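Local atomic coordinates of beta-d-glucoside glucohydrolase (Hypocrea jecorina, PDB entry 3ZZ1), a protein that probably hydrolyses terminal, non-reducing beta-D-glucosyl residues of glucosides, releasing beta-D-glucose in the breakdown of cellulose. Residues A[343-353]-A[424-434]; A[355-364]-A[388-397]. All coordinates share one frame; numbering follows the deposited sequence.

Interaction 1: residues A[343-353]-A[424-434]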
loop_
_atom_site.group_PDB
_atom_site.type_symbol
_atom_site.label_atom_id
_atom_site.label_comp_id
_atom_site.label_asym_id
_atom_site.label_seq_id
_atom_site.Cartn_x
_atom_site.Cartn_y
_atom_site.Cartn_z
ATOM N N LEU A 343 17.443 12.646 21.512
ATOM C CA LEU A 343 18.604 12.411 22.352
ATOM C C LEU A 343 19.606 13.529 22.147
ATOM O O LEU A 343 19.835 13.971 21.021
ATOM C CB LEU A 343 19.265 11.071 22.006
ATOM C CG LEU A 343 18.437 9.784 22.058
ATOM C CD1 LEU A 343 19.246 8.626 21.499
ATOM C CD2 LEU A 343 17.960 9.481 23.472
ATOM N N LYS A 344 20.199 13.983 23.242
ATOM C CA LYS A 344 21.193 15.039 23.182
ATOM C C LYS A 344 22.579 14.416 23.316
ATOM O O LYS A 344 23.101 13.837 22.361
ATOM C CB LYS A 344 20.943 16.082 24.277
ATOM C CG LYS A 344 19.497 16.548 24.403
ATOM C CD LYS A 344 19.201 17.749 23.529
ATOM C CE LYS A 344 17.826 18.317 23.862
ATOM N NZ LYS A 344 17.691 19.763 23.517
ATOM N N LYS A 345 23.159 14.503 24.506
ATOM C CA LYS A 345 24.526 14.056 24.712
ATOM C C LYS A 345 24.603 13.151 25.946
ATOM O O LYS A 345 25.228 13.512 26.945
ATOM C CB LYS A 345 25.435 15.281 24.861
ATOM C CG LYS A 345 26.835 15.102 24.323
ATOM C CD LYS A 345 27.601 16.421 24.384
ATOM C CE LYS A 345 29.099 16.194 24.269
ATOM N NZ LYS A 345 29.475 15.625 22.942
ATOM N N PRO A 346 23.956 11.970 25.890
ATOM C CA PRO A 346 24.029 11.088 27.053
ATOM C C PRO A 346 25.409 10.427 27.147
ATOM O O PRO A 346 26.071 10.244 26.121
ATOM C CB PRO A 346 22.943 10.051 26.768
ATOM C CG PRO A 346 22.864 9.990 25.277
ATOM C CD PRO A 346 23.196 11.362 24.777
ATOM N N ALA A 347 25.846 10.098 28.360
ATOM C CA ALA A 347 27.152 9.457 28.553
ATOM C C ALA A 347 27.146 8.010 28.057
ATOM O O ALA A 347 28.161 7.516 27.550
ATOM C CB ALA A 347 27.584 9.526 30.022
ATOM N N SER A 348 25.997 7.345 28.188
ATOM C CA SER A 348 25.872 5.945 27.799
ATOM C C SER A 348 24.501 5.582 27.217
ATOM O O SER A 348 23.467 6.116 27.630
ATOM C CB SER A 348 26.205 5.029 28.983
ATOM O OG SER A 348 25.319 5.259 30.062
ATOM N N ILE A 349 24.518 4.665 26.255
ATOM C CA ILE A 349 23.305 4.140 25.630
ATOM C C ILE A 349 23.363 2.616 25.638
ATOM O O ILE A 349 24.383 2.032 25.269
ATOM C CB ILE A 349 23.151 4.643 24.163
ATOM C CG1 ILE A 349 22.779 6.130 24.136
ATOM C CG2 ILE A 349 22.097 3.822 23.406
ATOM C CD1 ILE A 349 22.787 6.766 22.746
ATOM N N ALA A 350 22.276 1.978 26.065
ATOM C CA ALA A 350 22.108 0.542 25.862
ATOM C C ALA A 350 21.230 0.281 24.633
ATOM O O ALA A 350 20.193 0.920 24.445
ATOM C CB ALA A 350 21.513 -0.114 27.092
ATOM N N VAL A 351 21.667 -0.653 23.795
ATOM C CA VAL A 351 20.905 -1.073 22.629
ATOM C C VAL A 351 20.584 -2.547 22.830
ATOM O O VAL A 351 21.484 -3.367 23.005
ATOM C CB VAL A 351 21.684 -0.823 21.308
ATOM C CG1 VAL A 351 20.926 -1.380 20.114
ATOM C CG2 VAL A 351 21.937 0.674 21.111
ATOM N N VAL A 352 19.296 -2.871 22.828
ATOM C CA VAL A 352 18.831 -4.190 23.252
ATOM C C VAL A 352 17.826 -4.770 22.260
ATOM O O VAL A 352 16.869 -4.097 21.865
ATOM C CB VAL A 352 18.202 -4.130 24.672
ATOM C CG1 VAL A 352 17.596 -5.476 25.069
ATOM C CG2 VAL A 352 19.232 -3.685 25.710
ATOM N N GLY A 353 18.051 -6.021 21.866
ATOM C CA GLY A 353 17.129 -6.734 20.982
ATOM C C GLY A 353 17.806 -7.281 19.740
ATOM O O GLY A 353 18.674 -6.632 19.159
ATOM N N ALA A 424 22.634 -5.210 30.123
ATOM C CA ALA A 424 23.044 -4.157 29.202
ATOM C C ALA A 424 22.480 -2.791 29.599
ATOM O O ALA A 424 23.187 -1.788 29.541
ATOM C CB ALA A 424 22.634 -4.511 27.781
ATOM N N ALA A 425 21.216 -2.763 30.014
ATOM C CA ALA A 425 20.522 -1.508 30.336
ATOM C C ALA A 425 20.867 -0.917 31.708
ATOM O O ALA A 425 20.717 0.289 31.916
ATOM C CB ALA A 425 19.017 -1.686 30.201
ATOM N N ARG A 426 21.326 -1.762 32.631
ATOM C CA ARG A 426 21.599 -1.335 34.011
ATOM C C ARG A 426 22.667 -0.242 34.078
ATOM O O ARG A 426 23.752 -0.388 33.511
ATOM C CB ARG A 426 22.003 -2.528 34.887
ATOM C CG ARG A 426 21.706 -2.343 36.377
ATOM C CD ARG A 426 21.972 -3.621 37.194
ATOM N NE ARG A 426 21.229 -4.779 36.692
ATOM C CZ ARG A 426 19.948 -5.033 36.954
ATOM N NH1 ARG A 426 19.240 -4.215 37.728
ATOM N NH2 ARG A 426 19.371 -6.109 36.437
ATOM N N GLY A 427 22.335 0.856 34.758
ATOM C CA GLY A 427 23.273 1.961 34.982
ATOM C C GLY A 427 23.461 2.918 33.814
ATOM O O GLY A 427 24.259 3.856 33.907
ATOM N N LYS A 428 22.729 2.698 32.721
ATOM C CA LYS A 428 22.844 3.551 31.532
ATOM C C LYS A 428 21.857 4.718 31.558
ATOM O O LYS A 428 20.794 4.630 32.179
ATOM C CB LYS A 428 22.682 2.738 30.236
ATOM C CG LYS A 428 23.480 1.431 30.172
ATOM C CD LYS A 428 24.979 1.629 30.432
ATOM C CE LYS A 428 25.749 0.317 30.320
ATOM N NZ LYS A 428 25.273 -0.704 31.296
ATOM N N ASP A 429 22.221 5.809 30.886
ATOM C CA ASP A 429 21.377 7.003 30.822
ATOM C C ASP A 429 20.054 6.723 30.123
ATOM O O ASP A 429 18.996 7.096 30.631
ATOM C CB ASP A 429 22.117 8.157 30.142
ATOM C CG ASP A 429 23.330 8.610 30.932
ATOM O OD1 ASP A 429 23.163 9.023 32.095
ATOM O OD2 ASP A 429 24.451 8.554 30.397
ATOM N N VAL A 430 20.124 6.077 28.959
ATOM C CA VAL A 430 18.935 5.603 28.250
ATOM C C VAL A 430 19.142 4.185 27.720
ATOM O O VAL A 430 20.275 3.745 27.507
ATOM C CB VAL A 430 18.505 6.532 27.073
ATOM C CG1 VAL A 430 18.141 7.933 27.575
ATOM C CG2 VAL A 430 19.587 6.602 25.997
ATOM N N ALA A 431 18.034 3.481 27.523
ATOM C CA ALA A 431 18.049 2.147 26.951
ATOM C C ALA A 431 17.063 2.098 25.796
ATOM O O ALA A 431 15.889 2.435 25.962
ATOM C CB ALA A 431 17.692 1.113 28.008
ATOM N N ILE A 432 17.552 1.687 24.628
ATOM C CA ILE A 432 16.728 1.602 23.424
ATOM C C ILE A 432 16.462 0.132 23.103
ATOM O O ILE A 432 17.390 -0.606 22.766
ATOM C CB ILE A 432 17.388 2.319 22.208
ATOM C CG1 ILE A 432 17.920 3.704 22.608
ATOM C CG2 ILE A 432 16.393 2.436 21.064
ATOM C CD1 ILE A 432 18.796 4.394 21.546
ATOM N N VAL A 433 15.197 -0.279 23.213
ATOM C CA VAL A 433 14.798 -1.678 23.010
ATOM C C VAL A 433 14.110 -1.862 21.658
ATOM O O VAL A 433 13.220 -1.085 21.287
ATOM C CB VAL A 433 13.875 -2.194 24.146
ATOM C CG1 VAL A 433 13.687 -3.710 24.055
ATOM C CG2 VAL A 433 14.441 -1.840 25.498
ATOM N N PHE A 434 14.525 -2.898 20.935
ATOM C CA PHE A 434 14.047 -3.153 19.578
ATOM C C PHE A 434 13.167 -4.386 19.500
ATOM O O PHE A 434 13.608 -5.505 19.786
ATOM C CB PHE A 434 15.223 -3.271 18.607
ATOM C CG PHE A 434 15.904 -1.965 18.332
ATOM C CD1 PHE A 434 16.854 -1.459 19.211
ATOM C CD2 PHE A 434 15.577 -1.222 17.206
ATOM C CE1 PHE A 434 17.476 -0.242 18.965
ATOM C CE2 PHE A 434 16.198 -0.010 16.958
ATOM C CZ PHE A 434 17.149 0.480 17.842
HETATM O O HOH W 1 26.588 6.572 32.027
#

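Interaction 2: residues A[355-364]-A[388-397]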
loop_
_atom_site.group_PDB
_atom_site.type_symbol
_atom_site.label_atom_id
_atom_site.label_comp_id
_atom_site.label_asym_id
_atom_site.label_seq_id
_atom_site.Cartn_x
_atom_site.Cartn_y
_atom_site.Cartn_z
ATOM N N ALA A 355 16.534 -7.510 16.925
ATOM C CA ALA A 355 16.101 -6.640 15.820
ATOM C C ALA A 355 16.951 -5.371 15.658
ATOM O O ALA A 355 16.740 -4.589 14.729
ATOM C CB ALA A 355 14.634 -6.274 15.982
ATOM N N ALA A 356 17.905 -5.172 16.563
ATOM C CA ALA A 356 18.849 -4.060 16.461
ATOM C C ALA A 356 19.964 -4.319 15.442
ATOM O O ALA A 356 20.487 -3.376 14.844
ATOM C CB ALA A 356 19.439 -3.744 17.830
ATOM N N ILE A 357 20.312 -5.590 15.232
ATOM C CA ILE A 357 21.462 -5.950 14.382
ATOM C C ILE A 357 21.121 -6.665 13.066
ATOM O O ILE A 357 19.990 -7.092 12.848
ATOM C CB ILE A 357 22.502 -6.804 15.157
ATOM C CG1 ILE A 357 21.885 -8.142 15.596
ATOM C CG2 ILE A 357 23.072 -6.012 16.335
ATOM C CD1 ILE A 357 22.909 -9.241 15.850
ATOM N N ILE A 358 22.127 -6.793 12.202
ATOM C CA ILE A 358 22.017 -7.552 10.955
ATOM C C ILE A 358 21.752 -9.031 11.258
ATOM O O ILE A 358 22.460 -9.644 12.059
ATOM C CB ILE A 358 23.308 -7.416 10.092
ATOM C CG1 ILE A 358 23.518 -5.970 9.606
ATOM C CG2 ILE A 358 23.303 -8.401 8.919
ATOM C CD1 ILE A 358 22.485 -5.469 8.604
ATOM N N GLY A 359 20.723 -9.585 10.619
ATOM C CA GLY A 359 20.405 -11.003 10.725
ATOM C C GLY A 359 20.169 -11.605 9.352
ATOM O O GLY A 359 20.544 -11.013 8.338
ATOM N N ASN A 360 19.537 -12.777 9.321
ATOM C CA ASN A 360 19.287 -13.497 8.070
ATOM C C ASN A 360 18.298 -12.784 7.145
ATOM O O ASN A 360 18.313 -12.993 5.934
ATOM C CB ASN A 360 18.820 -14.928 8.352
ATOM C CG ASN A 360 19.953 -15.845 8.799
ATOM O OD1 ASN A 360 21.117 -15.656 8.438
ATOM N ND2 ASN A 360 19.607 -16.856 9.582
ATOM N N HIS A 361 17.449 -11.940 7.726
ATOM C CA HIS A 361 16.511 -11.120 6.963
ATOM C C HIS A 361 17.242 -10.080 6.106
ATOM O O HIS A 361 17.005 -9.976 4.900
ATOM C CB HIS A 361 15.517 -10.434 7.902
ATOM C CG HIS A 361 14.515 -9.581 7.195
ATOM N ND1 HIS A 361 14.666 -8.219 7.055
ATOM C CD2 HIS A 361 13.359 -9.900 6.568
ATOM C CE1 HIS A 361 13.642 -7.736 6.376
ATOM N NE2 HIS A 361 12.834 -8.734 6.071
ATOM N N ALA A 362 18.142 -9.330 6.741
ATOM C CA ALA A 362 18.923 -8.295 6.065
ATOM C C ALA A 362 19.937 -8.864 5.065
ATOM O O ALA A 362 20.261 -8.209 4.071
ATOM C CB ALA A 362 19.627 -7.426 7.094
ATOM N N ARG A 363 20.410 -10.083 5.329
ATOM C CA ARG A 363 21.506 -10.708 4.569
ATOM C C ARG A 363 21.127 -11.404 3.248
ATOM O O ARG A 363 22.019 -11.814 2.490
ATOM C CB ARG A 363 22.290 -11.682 5.463
ATOM C CG ARG A 363 23.188 -10.999 6.491
ATOM C CD ARG A 363 24.125 -11.982 7.199
ATOM N NE ARG A 363 23.423 -12.862 8.134
ATOM C CZ ARG A 363 23.572 -12.847 9.459
ATOM N NH1 ARG A 363 24.411 -12.001 10.040
ATOM N NH2 ARG A 363 22.871 -13.694 10.209
ATOM N N ASN A 364 19.830 -11.526 2.959
ATOM C CA ASN A 364 19.356 -12.349 1.828
ATOM C C ASN A 364 19.794 -13.815 1.987
ATOM O O ASN A 364 20.358 -14.422 1.068
ATOM C CB ASN A 364 19.822 -11.792 0.467
ATOM C CG ASN A 364 19.527 -10.304 0.297
ATOM O OD1 ASN A 364 18.521 -9.791 0.792
ATOM N ND2 ASN A 364 20.410 -9.606 -0.416
ATOM N N ASN A 388 15.429 -8.676 -2.687
ATOM C CA ASN A 388 16.784 -8.720 -2.146
ATOM C C ASN A 388 17.279 -7.334 -1.736
ATOM O O ASN A 388 17.021 -6.343 -2.430
ATOM C CB ASN A 388 17.754 -9.273 -3.194
ATOM C CG ASN A 388 17.511 -10.734 -3.519
ATOM O OD1 ASN A 388 17.412 -11.103 -4.690
ATOM N ND2 ASN A 388 17.440 -11.576 -2.492
ATOM N N TYR A 389 17.993 -7.277 -0.613
ATOM C CA TYR A 389 18.661 -6.059 -0.177
ATOM C C TYR A 389 20.024 -5.923 -0.846
ATOM O O TYR A 389 20.832 -6.848 -0.800
ATOM C CB TYR A 389 18.850 -6.054 1.343
ATOM C CG TYR A 389 17.568 -5.928 2.128
ATOM C CD1 TYR A 389 16.764 -4.788 2.014
ATOM C CD2 TYR A 389 17.166 -6.936 2.999
ATOM C CE1 TYR A 389 15.580 -4.670 2.733
ATOM C CE2 TYR A 389 15.995 -6.822 3.729
ATOM C CZ TYR A 389 15.205 -5.691 3.591
ATOM O OH TYR A 389 14.046 -5.586 4.320
ATOM N N PRO A 390 20.289 -4.768 -1.474
ATOM C CA PRO A 390 21.633 -4.537 -2.001
ATOM C C PRO A 390 22.606 -4.235 -0.856
ATOM O O PRO A 390 23.811 -4.449 -0.980
ATOM C CB PRO A 390 21.447 -3.315 -2.901
ATOM C CG PRO A 390 20.267 -2.595 -2.330
ATOM C CD PRO A 390 19.362 -3.666 -1.792
ATOM N N TYR A 391 22.052 -3.731 0.240
ATOM C CA TYR A 391 22.761 -3.495 1.496
ATOM C C TYR A 391 21.672 -3.316 2.550
ATOM O O TYR A 391 20.481 -3.266 2.211
ATOM C CB TYR A 391 23.646 -2.241 1.409
ATOM C CG TYR A 391 22.870 -0.958 1.203
ATOM C CD1 TYR A 391 22.533 -0.525 -0.079
ATOM C CD2 TYR A 391 22.466 -0.182 2.291
ATOM C CE1 TYR A 391 21.813 0.650 -0.277
ATOM C CE2 TYR A 391 21.748 0.985 2.112
ATOM C CZ TYR A 391 21.424 1.397 0.823
ATOM O OH TYR A 391 20.706 2.555 0.637
ATOM N N PHE A 392 22.068 -3.219 3.815
ATOM C CA PHE A 392 21.123 -2.965 4.891
ATOM C C PHE A 392 21.829 -2.264 6.041
ATOM O O PHE A 392 22.806 -2.783 6.585
ATOM C CB PHE A 392 20.476 -4.267 5.380
ATOM C CG PHE A 392 19.220 -4.058 6.196
ATOM C CD1 PHE A 392 19.289 -3.591 7.514
ATOM C CD2 PHE A 392 17.968 -4.338 5.653
ATOM C CE1 PHE A 392 18.139 -3.394 8.266
ATOM C CE2 PHE A 392 16.801 -4.149 6.400
ATOM C CZ PHE A 392 16.886 -3.680 7.712
ATOM N N VAL A 393 21.324 -1.086 6.402
ATOM C CA VAL A 393 21.857 -0.315 7.524
ATOM C C VAL A 393 21.094 -0.660 8.805
ATOM O O VAL A 393 19.978 -0.181 9.021
ATOM C CB VAL A 393 21.794 1.215 7.263
ATOM C CG1 VAL A 393 22.524 1.978 8.366
ATOM C CG2 VAL A 393 22.391 1.560 5.903
ATOM N N ALA A 394 21.706 -1.493 9.649
ATOM C CA ALA A 394 21.110 -1.902 10.919
ATOM C C ALA A 394 21.031 -0.738 11.915
ATOM O O ALA A 394 21.923 0.115 11.943
ATOM C CB ALA A 394 21.887 -3.066 11.519
ATOM N N PRO A 395 19.949 -0.691 12.721
ATOM C CA PRO A 395 19.818 0.326 13.759
ATOM C C PRO A 395 21.057 0.429 14.654
ATOM O O PRO A 395 21.534 1.542 14.902
ATOM C CB PRO A 395 18.610 -0.153 14.561
ATOM C CG PRO A 395 17.780 -0.881 13.572
ATOM C CD PRO A 395 18.751 -1.550 12.644
ATOM N N TYR A 396 21.582 -0.714 15.111
ATOM C CA TYR A 396 22.745 -0.714 16.008
ATOM C C TYR A 396 23.977 -0.034 15.417
ATOM O O TYR A 396 24.595 0.810 16.065
ATOM C CB TYR A 396 23.125 -2.124 16.483
ATOM C CG TYR A 396 24.500 -2.148 17.131
ATOM C CD1 TYR A 396 24.721 -1.532 18.369
ATOM C CD2 TYR A 396 25.586 -2.743 16.486
ATOM C CE1 TYR A 396 25.988 -1.530 18.956
ATOM C CE2 TYR A 396 26.853 -2.746 17.065
ATOM C CZ TYR A 396 27.048 -2.141 18.296
ATOM O OH TYR A 396 28.304 -2.153 18.866
ATOM N N ASP A 397 24.338 -0.429 14.199
ATOM C CA ASP A 397 25.533 0.084 13.535
ATOM C C ASP A 397 25.430 1.598 13.344
ATOM O O ASP A 397 26.401 2.326 13.568
ATOM C CB ASP A 397 25.763 -0.645 12.204
ATOM C CG ASP A 397 26.117 -2.127 12.392
ATOM O OD1 ASP A 397 26.950 -2.438 13.269
ATOM O OD2 ASP A 397 25.571 -2.984 11.658
HETATM O O HOH W 2 24.612 -5.204 12.743
#

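Interaction 1: residues A[343-353]-A[424-434]
Strands 348-352 and 430-434 are adjacent parallel strands of an alpha/beta sheet, with axes 4.7 Å apart and inclined at 16°. Ala350 and Val352 each bond to the partner strand through both backbone groups: Ala350 N gives to Val430 O and Ala350 O takes Ile432 N (2.8 Å), then Val352 N gives to Ile432 O and Val352 O takes Phe434 N. Ahead of this pairing, Ser348 and Asp429 grip each other reciprocally. Asp429 OD2 receives Ser348 N on its anti lone pair (3.0 Å), while Ser348 OG receives Asp429 N (3.3 Å). With chi1 at 61°, that hydroxyl sits between its own backbone N and carbonyl carbon, turned to the Lys428-Asp429 backbone; a water also bonds to it. On one face of the sheet, Ile349 CG1 lies alongside Val430 CG2 (3.7 Å), Ile349 CG2 meets Ile432 CD1, and Val351 CG1 approaches Phe434 CE1 obliquely (3.8 Å). On the other, Ala350 CB presses against Ala424 O and Ala425, and Val352 CG2 meets Ala424 CB. The Lys428 chain, bent at chi2 and chi4, passes Ala350 CB with its CG and folds NZ back onto Ala424 O (2.9 Å) and Arg426 O (2.7 Å). Were Lys428 an alanine, with no ammonium to share between these carbonyls, the turn after the helix would probably be less firmly held and a gap would open beside Ala350 CB. Helix 418-425 carries the chain from strand 409-413 across strand 348-352 to strand 430-437, a beta-alpha-beta crossover characteristic of the alpha/beta sandwich domain of family 3 glycoside hydrolases.

Interaction 2: residues A[355-364]-A[388-397]
Tyr389 turns a ring edge toward the face of His361 in an offset edge-to-face pair, centroids of the His361 and Tyr389 rings 5.5 Å apart and planes at 63°. A face of the same Tyr389 ring receives Phe392, whose CD2 sits over its centre. Phe392 in turn takes the methyl of Ala362 over one face, Ala362 CB lying 3.9 Å from the Phe392 ring centroid as a CH-pi contact; chi1 of -163° sets CG opposite the backbone N and swings the ring beneath that methyl. Ile358 CD1 adds an oblique contact at Phe392 CD1 (3.9 Å). Both segments belong to the long connection from strand 348-352 to helix 395-404, within a beta-alpha-beta unit that leads on to the neighbouring parallel strand 409-413. Near one end, the Asn364 amide clasps the Tyr389 backbone: Asn364 OD1 accepts Tyr389 N (2.9 Å), and Asn364 ND2 gives to Tyr389 O (2.8 Å). These two bonds fix the turn of the amide, and Lys371 gives Asn364 OD1 a second donor. At the helix start, just past the N-cap Ala394, Tyr396 N bonds Ala356 O (2.9 Å), and a water links Ile358 N to Asp397 OD2.

The two contacts, centred about 21 Å apart, meet where the sheet pair of interaction 1 runs into the connection of interaction 2. Phe434 touches both segments of interaction 2: its CE2 rests on Pro395 CB (3.4 Å) and its CD1 on Ala356 CB (3.7 Å), while Val351 CG1 reaches Ala356 CB from the neighbouring strand (3.6 Å). The start of helix 395-404 and the residues beyond strand 348-352 are thereby packed against Val351, near the end of strand 348-352, and Phe434, within strand 430-437. All four segments fall within the family 3 C-terminal domain. Neither contact contains a bound sugar; together they join the parallel strand pair to the connection and helix start that follow strand 348-352.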